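Local coordinates for protein kinectin 1 (Kinesin receptor) (Legionella pneumophila, PDB 4MU6) that is of unknown molecular function but serves Legionella pneumophila as an effector, with a largely helical, probably coiled-coil-forming N-terminal domain, at residues E11-V14 with T15-K19; T102-L105 with N106-T110; A157-E160 with R161-S165; K206-Q209 with A210-G213; S236-K239 with Q240-L244. All coordinates share one frame; numbering follows the deposited sequence.

How the contacts relate
From the N terminus, the five contacts follow in series; none nests in or crosses another, and each closes a single turn rather than a long loop. Contact 1 belongs to helix 10-22, which packs on helices 43-105 and 227-273. Contact 2 lies where helix 43-105 gives way to helix 108-127. Contacts 3 and 4 mark the start and the far part of helix 158-217, their centres about 73 Å apart; this helix returns along 108-127 and 43-105. Contact 5, on helix 227-273, faces helix 43-105 again. Helix 43-105 is thus the common partner of contacts 1, 4 and 5, while contacts 1 and 3 lie 113 Å apart, centre to centre.

Contact 1. Residues E11-V14 with T15-K19; sequences EELV and TEHIK
Glu-11 O accepts two bonds from Thr-15, one from the amide N and one from the hydroxyl OG1 at 2.8 Å, and the donors reach it from opposite faces of the carbonyl plane. The hydroxyl turns back along the helix because OG1 stands beside Thr-15 N (chi1 -64°), a rotation that lets threonine satisfy its polar branch on the preceding turn. Next, Glu-12 O receives Glu-16 N at 3.1 Å; both residues carry carboxylates that suit an exposed helix face. Leu-13 holds CG anti to its amide nitrogen, which lays the side chain alongside His-17, and its CD1 comes within 3.5 Å of His-17 NE2. Leu-13 O lies in the plane of the imidazole, at its edge, 3.1 Å from His-17 CD2. Finally Val-14 O takes Ile-18 N at 2.8 Å, while Val-14 CG1 meets Ile-18 CD1 at 3.8 Å, two branched apolar residues fit for a buried stripe. Two helices flank this turn. Val-49 and Thr-52 of helix 43-105 meet Leu-13 and His-17, whose ND1 bonds Ser-48 OG; Ala-255 and Leu-262 of helix 227-273 receive Val-14 and Ile-18 respectively.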
# COMPACT_ATOMS: atom_id res chain seq x y z
N GLU A 11 -4.82 -18.11 30.44
CA GLU A 11 -4.66 -18.93 31.64
C GLU A 11 -3.70 -20.08 31.38
O GLU A 11 -2.81 -20.38 32.19
CB GLU A 11 -6.01 -19.47 32.10
CG GLU A 11 -5.94 -20.28 33.37
CD GLU A 11 -7.32 -20.60 33.95
OE1 GLU A 11 -8.20 -19.71 33.93
OE2 GLU A 11 -7.50 -21.74 34.43
N GLU A 12 -3.87 -20.73 30.24
CA GLU A 12 -3.01 -21.84 29.86
C GLU A 12 -1.57 -21.37 29.60
O GLU A 12 -0.62 -22.11 29.87
CB GLU A 12 -3.59 -22.51 28.62
CG GLU A 12 -2.97 -23.82 28.25
CD GLU A 12 -3.63 -24.42 27.03
OE1 GLU A 12 -4.79 -24.05 26.76
OE2 GLU A 12 -2.99 -25.23 26.34
N LEU A 13 -1.40 -20.15 29.10
CA LEU A 13 -0.05 -19.64 28.86
C LEU A 13 0.69 -19.38 30.17
O LEU A 13 1.83 -19.80 30.35
CB LEU A 13 -0.09 -18.36 28.01
CG LEU A 13 1.27 -17.71 27.73
CD1 LEU A 13 2.16 -18.66 26.98
CD2 LEU A 13 1.11 -16.43 26.94
N VAL A 14 0.02 -18.68 31.09
CA VAL A 14 0.63 -18.38 32.38
C VAL A 14 0.98 -19.67 33.12
O VAL A 14 2.05 -19.78 33.71
CB VAL A 14 -0.29 -17.48 33.22
CG1 VAL A 14 0.34 -17.15 34.57
CG2 VAL A 14 -0.60 -16.18 32.45
N THR A 15 0.08 -20.64 33.04
CA THR A 15 0.28 -21.92 33.71
C THR A 15 1.52 -22.62 33.18
O THR A 15 2.33 -23.15 33.96
CB THR A 15 -0.93 -22.85 33.52
OG1 THR A 15 -2.08 -22.27 34.14
CG2 THR A 15 -0.67 -24.20 34.15
N GLU A 16 1.67 -22.63 31.86
CA GLU A 16 2.81 -23.26 31.23
C GLU A 16 4.09 -22.60 31.73
O GLU A 16 5.06 -23.28 32.05
CB GLU A 16 2.72 -23.14 29.71
CG GLU A 16 3.81 -23.90 28.97
CD GLU A 16 3.91 -23.50 27.49
OE1 GLU A 16 4.00 -24.41 26.63
OE2 GLU A 16 3.90 -22.29 27.18
N HIS A 17 4.07 -21.28 31.84
CA HIS A 17 5.24 -20.56 32.33
C HIS A 17 5.49 -20.72 33.83
O HIS A 17 6.63 -20.68 34.29
CB HIS A 17 5.16 -19.08 31.93
CG HIS A 17 5.42 -18.84 30.48
ND1 HIS A 17 6.59 -18.28 30.02
CD2 HIS A 17 4.67 -19.11 29.38
CE1 HIS A 17 6.55 -18.20 28.70
NE2 HIS A 17 5.39 -18.69 28.29
N ILE A 18 4.42 -20.89 34.60
CA ILE A 18 4.58 -21.20 36.02
C ILE A 18 5.18 -22.58 36.19
O ILE A 18 6.11 -22.77 36.97
CB ILE A 18 3.24 -21.16 36.76
CG1 ILE A 18 2.77 -19.72 36.88
CG2 ILE A 18 3.37 -21.80 38.16
CD1 ILE A 18 1.33 -19.62 37.26
N LYS A 19 4.65 -23.56 35.45
CA LYS A 19 5.17 -24.92 35.53
C LYS A 19 6.65 -24.98 35.16
O LYS A 19 7.43 -25.67 35.82
CB LYS A 19 4.34 -25.85 34.63
CG LYS A 19 2.96 -26.21 35.19
CD LYS A 19 2.27 -27.19 34.27
CE LYS A 19 0.96 -27.67 34.86
NZ LYS A 19 0.66 -29.06 34.40

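Contact 2. Residues T102-L105 with N106-T110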
# COMPACT_ATOMS: atom_id res chain seq x y z
N THR A 102 0.17 15.70 -41.21
CA THR A 102 1.43 16.17 -41.75
C THR A 102 1.44 15.98 -43.25
O THR A 102 1.98 16.80 -43.97
CB THR A 102 2.60 15.42 -41.11
OG1 THR A 102 2.58 15.66 -39.69
CG2 THR A 102 3.93 15.89 -41.68
N ARG A 103 0.84 14.88 -43.71
CA ARG A 103 0.74 14.65 -45.14
C ARG A 103 -0.10 15.76 -45.75
O ARG A 103 0.26 16.31 -46.80
CB ARG A 103 0.14 13.27 -45.41
CG ARG A 103 -0.10 12.94 -46.87
CD ARG A 103 -0.64 11.53 -47.03
NE ARG A 103 0.29 10.55 -46.47
CZ ARG A 103 0.00 9.72 -45.48
NH1 ARG A 103 -1.21 9.70 -44.93
NH2 ARG A 103 0.93 8.88 -45.04
N GLU A 104 -1.19 16.15 -45.09
CA GLU A 104 -2.01 17.24 -45.62
C GLU A 104 -1.27 18.59 -45.61
O GLU A 104 -1.27 19.32 -46.61
CB GLU A 104 -3.33 17.36 -44.86
CG GLU A 104 -4.23 18.47 -45.37
CD GLU A 104 -5.65 18.33 -44.88
OE1 GLU A 104 -5.84 17.86 -43.73
OE2 GLU A 104 -6.58 18.67 -45.64
N LEU A 105 -0.62 18.90 -44.49
CA LEU A 105 0.15 20.13 -44.35
C LEU A 105 1.21 20.31 -45.43
O LEU A 105 1.40 21.41 -45.93
CB LEU A 105 0.84 20.17 -42.99
CG LEU A 105 0.13 20.87 -41.84
CD1 LEU A 105 1.03 20.89 -40.63
CD2 LEU A 105 -0.26 22.29 -42.22
N ASN A 106 1.91 19.23 -45.77
CA ASN A 106 2.94 19.29 -46.82
C ASN A 106 2.36 19.52 -48.21
O ASN A 106 3.09 19.79 -49.16
CB ASN A 106 3.81 18.03 -46.83
CG ASN A 106 4.56 17.83 -45.52
OD1 ASN A 106 4.93 18.80 -44.85
ND2 ASN A 106 4.77 16.58 -45.15
N HIS A 107 1.03 19.42 -48.34
CA HIS A 107 0.40 19.61 -49.64
C HIS A 107 -0.34 20.94 -49.77
O HIS A 107 -0.61 21.41 -50.88
CB HIS A 107 -0.54 18.44 -49.96
CG HIS A 107 -1.11 18.50 -51.35
ND1 HIS A 107 -0.32 18.71 -52.47
CD2 HIS A 107 -2.38 18.40 -51.80
CE1 HIS A 107 -1.09 18.72 -53.55
NE2 HIS A 107 -2.35 18.53 -53.17
N ILE A 108 -0.66 21.56 -48.64
CA ILE A 108 -1.41 22.82 -48.64
C ILE A 108 -0.77 24.01 -49.42
O ILE A 108 -1.47 24.70 -50.16
CB ILE A 108 -1.83 23.23 -47.21
CG1 ILE A 108 -2.78 22.18 -46.63
CG2 ILE A 108 -2.48 24.60 -47.19
CD1 ILE A 108 -3.28 22.50 -45.24
N PRO A 109 0.55 24.24 -49.27
CA PRO A 109 1.21 25.27 -50.09
C PRO A 109 1.07 25.03 -51.59
O PRO A 109 0.91 25.98 -52.35
CB PRO A 109 2.68 25.13 -49.70
CG PRO A 109 2.63 24.63 -48.31
CD PRO A 109 1.46 23.71 -48.23
N THR A 110 1.10 23.77 -52.01
CA THR A 110 0.84 23.45 -53.41
C THR A 110 -0.59 23.82 -53.85
O THR A 110 -0.79 24.45 -54.89
CB THR A 110 1.12 21.98 -53.69
OG1 THR A 110 2.52 21.74 -53.53
CG2 THR A 110 0.69 21.59 -55.10
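Glu-104 O is the focus of the tight side of this turn, where helix 43-105 breaks and helix 108-127 begins. His-107 N bonds to it at 2.9 Å from well above the carbonyl plane, a three-residue spacing in place of the regular four, and Ile-108 N adds a weak bond at 3.1 Å. Ile-108 also presses CG1 to 3.2 Å from the same oxygen, because CG1 stands beside the isoleucine's own amide nitrogen (chi1 -63°). Its terminal CD1 lies 4.1 Å from Glu-104 CG, the two chains crossing obliquely, and 4.3 Å from Leu-105 CD2. Pro-109 has no amide hydrogen to offer Leu-105 O, four residues back, which is consistent with the break here; its CD lies 3.3 Å from that oxygen. Proline is well suited to the first turn of a new helix, where no amide donor is required of it. The other side is more exposed and polar. Asn-106 N still makes a regular bond to Thr-102 O, at 3.0 Å; the asparagine ND2 comes equally close to that oxygen, but at too poor an angle to bond, and runs beside Thr-102 CG2. Thr-102 OG1 turns to Lys-98 O. Helix 158-217 flanks the tighter side: Leu-105 touches Leu-187 and Glu-180, Ile-108 touches Gln-179, and Glu-104 OE1 bonds Asn-183 ND2.

Contact 3. Residues A157-E160 with R161-S165; sequences ASIE and RLQRS
Ala-157 O receives Arg-161 N at 2.9 Å almost straight on the carbonyl (C=O...N 171°), the first four-residue bond of helix 158-217, with Ala-157 in the N-cap position. This is the opening turn of one arm of an antiparallel helical hairpin, whose other arm is helix 108-127. Alanine brings no side-chain acceptor to the cap, and it is the arginine four residues on that folds back over this end. Arg-161 puts CG in the crowded position between its amide nitrogen and carbonyl carbon (chi1 73°), then runs extended, which carries the guanidinium past the start of the helix. One face of that group lies over Ser-158 CA, off-centre. NH1 comes 3.4 Å from Ser-158 N, but both are donors and no bond results; a positive group beside the amino end of a helix is probably mildly unfavourable, and the exposed setting lets solvent screen it. Farther along, Gln-163 lies beside Ile-159, the amide end of the glutamine set against the isoleucine methyl, CD to CG2 4.0 Å. Leu-162 faces the hairpin partner, meeting Leu-122, Lys-125 and Leu-126. Glu-160 and Arg-164, one turn apart on the outer side, form a long salt bridge, OE2 to NH1 at 4.0 Å, with carboxylate and guanidinium planes 71° apart. Arg-164 bends at chi3, and that bend brings the centre of its guanidinium face over Glu-160 O, which stands 3.9 Å from the plane.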
# COMPACT_ATOMS: atom_id res chain seq x y z
N ALA A 157 -24.26 37.35 -67.39
CA ALA A 157 -23.70 36.13 -67.99
C ALA A 157 -22.19 35.91 -67.86
O ALA A 157 -21.71 35.49 -66.81
CB ALA A 157 -24.19 35.91 -69.43
N SER A 158 -21.47 36.20 -68.94
CA SER A 158 -20.02 36.12 -68.97
C SER A 158 -19.38 36.76 -67.74
O SER A 158 -18.51 36.17 -67.10
CB SER A 158 -19.47 36.78 -70.24
OG SER A 158 -20.05 36.21 -71.41
N ILE A 159 -19.84 37.96 -67.41
CA ILE A 159 -19.32 38.67 -66.25
C ILE A 159 -19.72 38.01 -64.92
O ILE A 159 -18.88 37.80 -64.05
CB ILE A 159 -19.73 40.15 -66.26
CG1 ILE A 159 -19.05 40.87 -67.43
CG2 ILE A 159 -19.36 40.81 -64.94
CD1 ILE A 159 -19.53 42.28 -67.66
N GLU A 160 -20.99 37.66 -64.77
CA GLU A 160 -21.47 37.11 -63.51
C GLU A 160 -20.88 35.74 -63.17
O GLU A 160 -20.60 35.46 -62.00
CB GLU A 160 -23.01 37.07 -63.47
CG GLU A 160 -23.66 38.45 -63.50
CD GLU A 160 -25.13 38.44 -63.08
OE1 GLU A 160 -25.84 39.43 -63.40
OE2 GLU A 160 -25.57 37.47 -62.43
N ARG A 161 -20.67 34.89 -64.17
CA ARG A 161 -20.15 33.56 -63.88
C ARG A 161 -18.63 33.54 -63.65
O ARG A 161 -18.12 32.65 -62.96
CB ARG A 161 -20.60 32.53 -64.92
CG ARG A 161 -19.92 32.64 -66.26
CD ARG A 161 -20.40 31.54 -67.20
NE ARG A 161 -19.78 31.66 -68.52
CZ ARG A 161 -20.34 32.27 -69.55
NH1 ARG A 161 -21.53 32.84 -69.43
NH2 ARG A 161 -19.70 32.33 -70.72
N LEU A 162 -17.92 34.52 -64.20
CA LEU A 162 -16.53 34.74 -63.82
C LEU A 162 -16.46 35.20 -62.37
O LEU A 162 -15.57 34.80 -61.62
CB LEU A 162 -15.86 35.79 -64.71
CG LEU A 162 -15.28 35.28 -66.03
CD1 LEU A 162 -14.69 36.44 -66.82
CD2 LEU A 162 -14.23 34.21 -65.76
N GLN A 163 -17.41 36.05 -61.98
CA GLN A 163 -17.46 36.57 -60.61
C GLN A 163 -17.68 35.43 -59.61
O GLN A 163 -17.10 35.43 -58.52
CB GLN A 163 -18.58 37.61 -60.46
CG GLN A 163 -18.26 38.97 -61.09
CD GLN A 163 -19.45 39.94 -61.04
OE1 GLN A 163 -20.60 39.55 -61.30
NE2 GLN A 163 -19.18 41.20 -60.71
N ARG A 164 -18.54 34.49 -59.98
CA ARG A 164 -18.87 33.37 -59.11
C ARG A 164 -17.68 32.43 -59.00
O ARG A 164 -17.40 31.91 -57.92
CB ARG A 164 -20.11 32.63 -59.60
CG ARG A 164 -21.43 33.30 -59.21
CD ARG A 164 -22.64 32.43 -59.54
NE ARG A 164 -22.78 32.21 -60.98
CZ ARG A 164 -23.58 32.92 -61.78
NH1 ARG A 164 -24.33 33.90 -61.28
NH2 ARG A 164 -23.64 32.64 -63.07
N SER A 165 -16.97 32.24 -60.11
CA SER A 165 -15.76 31.42 -60.12
C SER A 165 -14.70 32.05 -59.23
O SER A 165 -14.07 31.35 -58.42
CB SER A 165 -15.22 31.26 -61.53
OG SER A 165 -16.05 30.39 -62.27

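Contact 4. Residues K206-Q209 with A210-G213; sequences KRAQ and ARIG
Arg-211 reaches back over Arg-207 and Ala-208 because its CG stands beside its own amide nitrogen (chi1 -68°) and the chain then stays extended to NE. Arg-207 starts with the same first torsion but bends at chi3 (-71°); its NE lies 4.6 Å from Arg-211 NH2. Asp-80 explains the pairing: one carboxylate oxygen takes Arg-207 NH2 and the other Arg-211 NH2, so the two arginines share one carboxylate through two salt bridges. Arg-211 NH1 packs 3.5 Å from Ala-208 CA, and one face of its guanidinium looks onto Arg-207 O; a small alanine suits a place beside so large a group. The aliphatic part is close too, Arg-211 CG lying 3.3 Å from Arg-207 O. Among the backbone bonds, Arg-211 N to Arg-207 O is sound at 3.0 Å, whereas Ile-212 N shares itself weakly between Ala-208 O and Gln-209 O. Towards the end of helix 158-217, this turn meets helix 43-105 through its arginines: Arg-211 touches Tyr-73, Gln-76 and Leu-77, and Arg-207 touches Gln-76, while Ala-210 rests against the loop residues Asp-220, Ser-223 and Thr-224.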
# COMPACT_ATOMS: atom_id res chain seq x y z
N LYS A 206 9.70 3.56 -12.83
CA LYS A 206 10.20 3.72 -11.47
C LYS A 206 9.54 2.71 -10.50
O LYS A 206 10.21 2.13 -9.65
CB LYS A 206 9.99 5.16 -10.98
CG LYS A 206 10.95 6.19 -11.62
CD LYS A 206 10.34 7.61 -11.60
CE LYS A 206 11.39 8.70 -11.70
NZ LYS A 206 10.76 10.07 -11.74
N ARG A 207 8.23 2.51 -10.64
CA ARG A 207 7.55 1.53 -9.79
C ARG A 207 8.05 0.11 -10.10
O ARG A 207 8.25 -0.69 -9.19
CB ARG A 207 6.02 1.64 -9.88
CG ARG A 207 5.47 2.95 -9.27
CD ARG A 207 3.97 2.93 -9.09
NE ARG A 207 3.21 3.00 -10.34
CZ ARG A 207 2.82 4.14 -10.90
NH1 ARG A 207 3.14 5.30 -10.33
NH2 ARG A 207 2.11 4.13 -12.03
N ALA A 208 8.26 -0.17 -11.39
CA ALA A 208 8.77 -1.45 -11.82
C ALA A 208 10.19 -1.70 -11.30
O ALA A 208 10.57 -2.82 -10.99
CB ALA A 208 8.72 -1.56 -13.34
N GLN A 209 10.98 -0.64 -11.19
CA GLN A 209 12.30 -0.77 -10.60
C GLN A 209 12.17 -1.17 -9.13
O GLN A 209 12.89 -2.06 -8.64
CB GLN A 209 13.07 0.53 -10.72
CG GLN A 209 14.48 0.46 -10.16
CD GLN A 209 15.47 -0.17 -11.13
OE1 GLN A 209 15.10 -0.59 -12.23
NE2 GLN A 209 16.73 -0.24 -10.72
N ALA A 210 11.25 -0.51 -8.42
CA ALA A 210 11.04 -0.79 -7.00
C ALA A 210 10.61 -2.22 -6.80
O ALA A 210 10.95 -2.85 -5.79
CB ALA A 210 10.01 0.16 -6.41
N ARG A 211 9.84 -2.75 -7.75
CA ARG A 211 9.37 -4.12 -7.62
C ARG A 211 10.52 -5.12 -7.61
O ARG A 211 10.45 -6.14 -6.92
CB ARG A 211 8.33 -4.47 -8.69
CG ARG A 211 7.01 -3.71 -8.51
CD ARG A 211 5.92 -4.23 -9.45
NE ARG A 211 4.77 -3.34 -9.42
CZ ARG A 211 4.53 -2.36 -10.30
NH1 ARG A 211 5.35 -2.15 -11.32
NH2 ARG A 211 3.47 -1.61 -10.16
N ILE A 212 11.58 -4.83 -8.37
CA ILE A 212 12.77 -5.68 -8.36
C ILE A 212 13.34 -5.78 -6.94
O ILE A 212 13.70 -6.85 -6.49
CB ILE A 212 13.87 -5.13 -9.30
CG1 ILE A 212 13.40 -5.15 -10.76
CG2 ILE A 212 15.15 -5.92 -9.11
CD1 ILE A 212 13.20 -6.55 -11.33
N GLY A 213 13.43 -4.66 -6.25
CA GLY A 213 13.93 -4.65 -4.89
C GLY A 213 12.97 -5.35 -3.94
O GLY A 213 13.38 -6.18 -3.13

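Contact 5. Residues S236-K239 with Q240-L244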
# COMPACT_ATOMS: atom_id res chain seq x y z
N SER A 236 -4.39 1.17 6.39
CA SER A 236 -4.81 -0.18 6.72
C SER A 236 -3.80 -0.83 7.66
O SER A 236 -4.19 -1.57 8.55
CB SER A 236 -5.00 -1.02 5.45
OG SER A 236 -3.78 -1.11 4.72
N ILE A 237 -2.52 -0.54 7.47
CA ILE A 237 -1.51 -1.12 8.34
C ILE A 237 -1.54 -0.46 9.70
O ILE A 237 -1.47 -1.13 10.72
CB ILE A 237 -0.10 -1.02 7.76
CG1 ILE A 237 0.05 -1.98 6.58
CG2 ILE A 237 0.94 -1.32 8.83
CD1 ILE A 237 1.45 -2.04 6.02
N GLN A 238 -1.66 0.87 9.71
CA GLN A 238 -1.73 1.60 10.98
C GLN A 238 -2.89 1.14 11.86
O GLN A 238 -2.72 0.98 13.07
CB GLN A 238 -1.85 3.10 10.72
CG GLN A 238 -2.34 3.91 11.92
CD GLN A 238 -2.70 5.34 11.54
OE1 GLN A 238 -2.17 6.30 12.12
NE2 GLN A 238 -3.60 5.49 10.57
N LYS A 239 -4.05 0.94 11.25
CA LYS A 239 -5.21 0.47 12.01
C LYS A 239 -4.96 -0.91 12.62
O LYS A 239 -5.25 -1.15 13.79
CB LYS A 239 -6.47 0.45 11.13
CG LYS A 239 -6.97 1.83 10.77
CD LYS A 239 -7.43 2.57 12.02
CE LYS A 239 -8.18 3.83 11.65
NZ LYS A 239 -8.79 4.51 12.82
N GLN A 240 -4.42 -1.82 11.81
CA GLN A 240 -4.15 -3.19 12.24
C GLN A 240 -3.07 -3.25 13.32
O GLN A 240 -3.18 -4.00 14.29
CB GLN A 240 -3.78 -4.07 11.04
CG GLN A 240 -4.96 -4.39 10.11
CD GLN A 240 -5.94 -5.37 10.75
OE1 GLN A 240 -5.53 -6.24 11.52
NE2 GLN A 240 -7.23 -5.23 10.43
N HIS A 241 -2.02 -2.45 13.17
CA HIS A 241 -0.94 -2.49 14.15
C HIS A 241 -1.36 -1.91 15.50
O HIS A 241 -1.02 -2.47 16.55
CB HIS A 241 0.34 -1.83 13.63
CG HIS A 241 1.10 -2.68 12.65
ND1 HIS A 241 2.36 -2.35 12.19
CD2 HIS A 241 0.78 -3.85 12.05
CE1 HIS A 241 2.77 -3.27 11.34
NE2 HIS A 241 1.83 -4.19 11.24
N HIS A 242 -2.09 -0.80 15.47
CA HIS A 242 -2.62 -0.21 16.71
C HIS A 242 -3.51 -1.21 17.42
O HIS A 242 -3.42 -1.38 18.63
CB HIS A 242 -3.42 1.07 16.44
CG HIS A 242 -2.56 2.27 16.14
ND1 HIS A 242 -1.36 2.50 16.78
CD2 HIS A 242 -2.73 3.29 15.27
CE1 HIS A 242 -0.83 3.62 16.32
NE2 HIS A 242 -1.64 4.11 15.39
N ALA A 243 -4.37 -1.87 16.66
CA ALA A 243 -5.28 -2.86 17.23
C ALA A 243 -4.52 -4.02 17.90
O ALA A 243 -4.81 -4.36 19.03
CB ALA A 243 -6.24 -3.38 16.17
N LEU A 244 -3.55 -4.60 17.20
CA LEU A 244 -2.77 -5.71 17.75
C LEU A 244 -1.92 -5.27 18.95
O LEU A 244 -1.77 -6.02 19.92
CB LEU A 244 -1.89 -6.35 16.67
CG LEU A 244 -2.61 -7.07 15.52
CD1 LEU A 244 -1.66 -7.36 14.39
CD2 LEU A 244 -3.30 -8.35 16.00
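Ile-237 O and His-241 N make the shortest polar bond of this turn, 2.8 Å, with the donor almost straight on the carbonyl (C=O...N 165°). The same two residues meet through their side chains, which lie side by side and point the same way. Ile-237 CG2 stands over the centre of the imidazole, 3.7 Å from the centroid of the His-241 ring and only 12° off its normal, a true CH-pi contact. The branch is placed there because CG2 is anti to the isoleucine's backbone N. One residue on, Gln-238 and His-242 repeat the spacing in polar dress: Gln-238 CG approaches His-242 CD2 to 3.4 Å, and the amide and ring planes are turned 34° apart. His-242 CD2 also lies 3.2 Å from Gln-238 O. Both belong to the exposed side, where residues with polar ends and flat or aliphatic flanks are at home. Gln-240 keeps its CG 3.3 Å from Ser-236 O, while its amide leads away. These are i to i+4 contacts on the long helix 227-273, packed along helix 43-105 in a probable coiled-coil domain, with Ile-237 on Lys-65 and Leu-68. His-241 NE2 bonds Lys-61 O of that helix; since a carbonyl can only accept, this nitrogen probably carries the proton, and the bond together with the methyl on the ring face should hold the imidazole in one orientation.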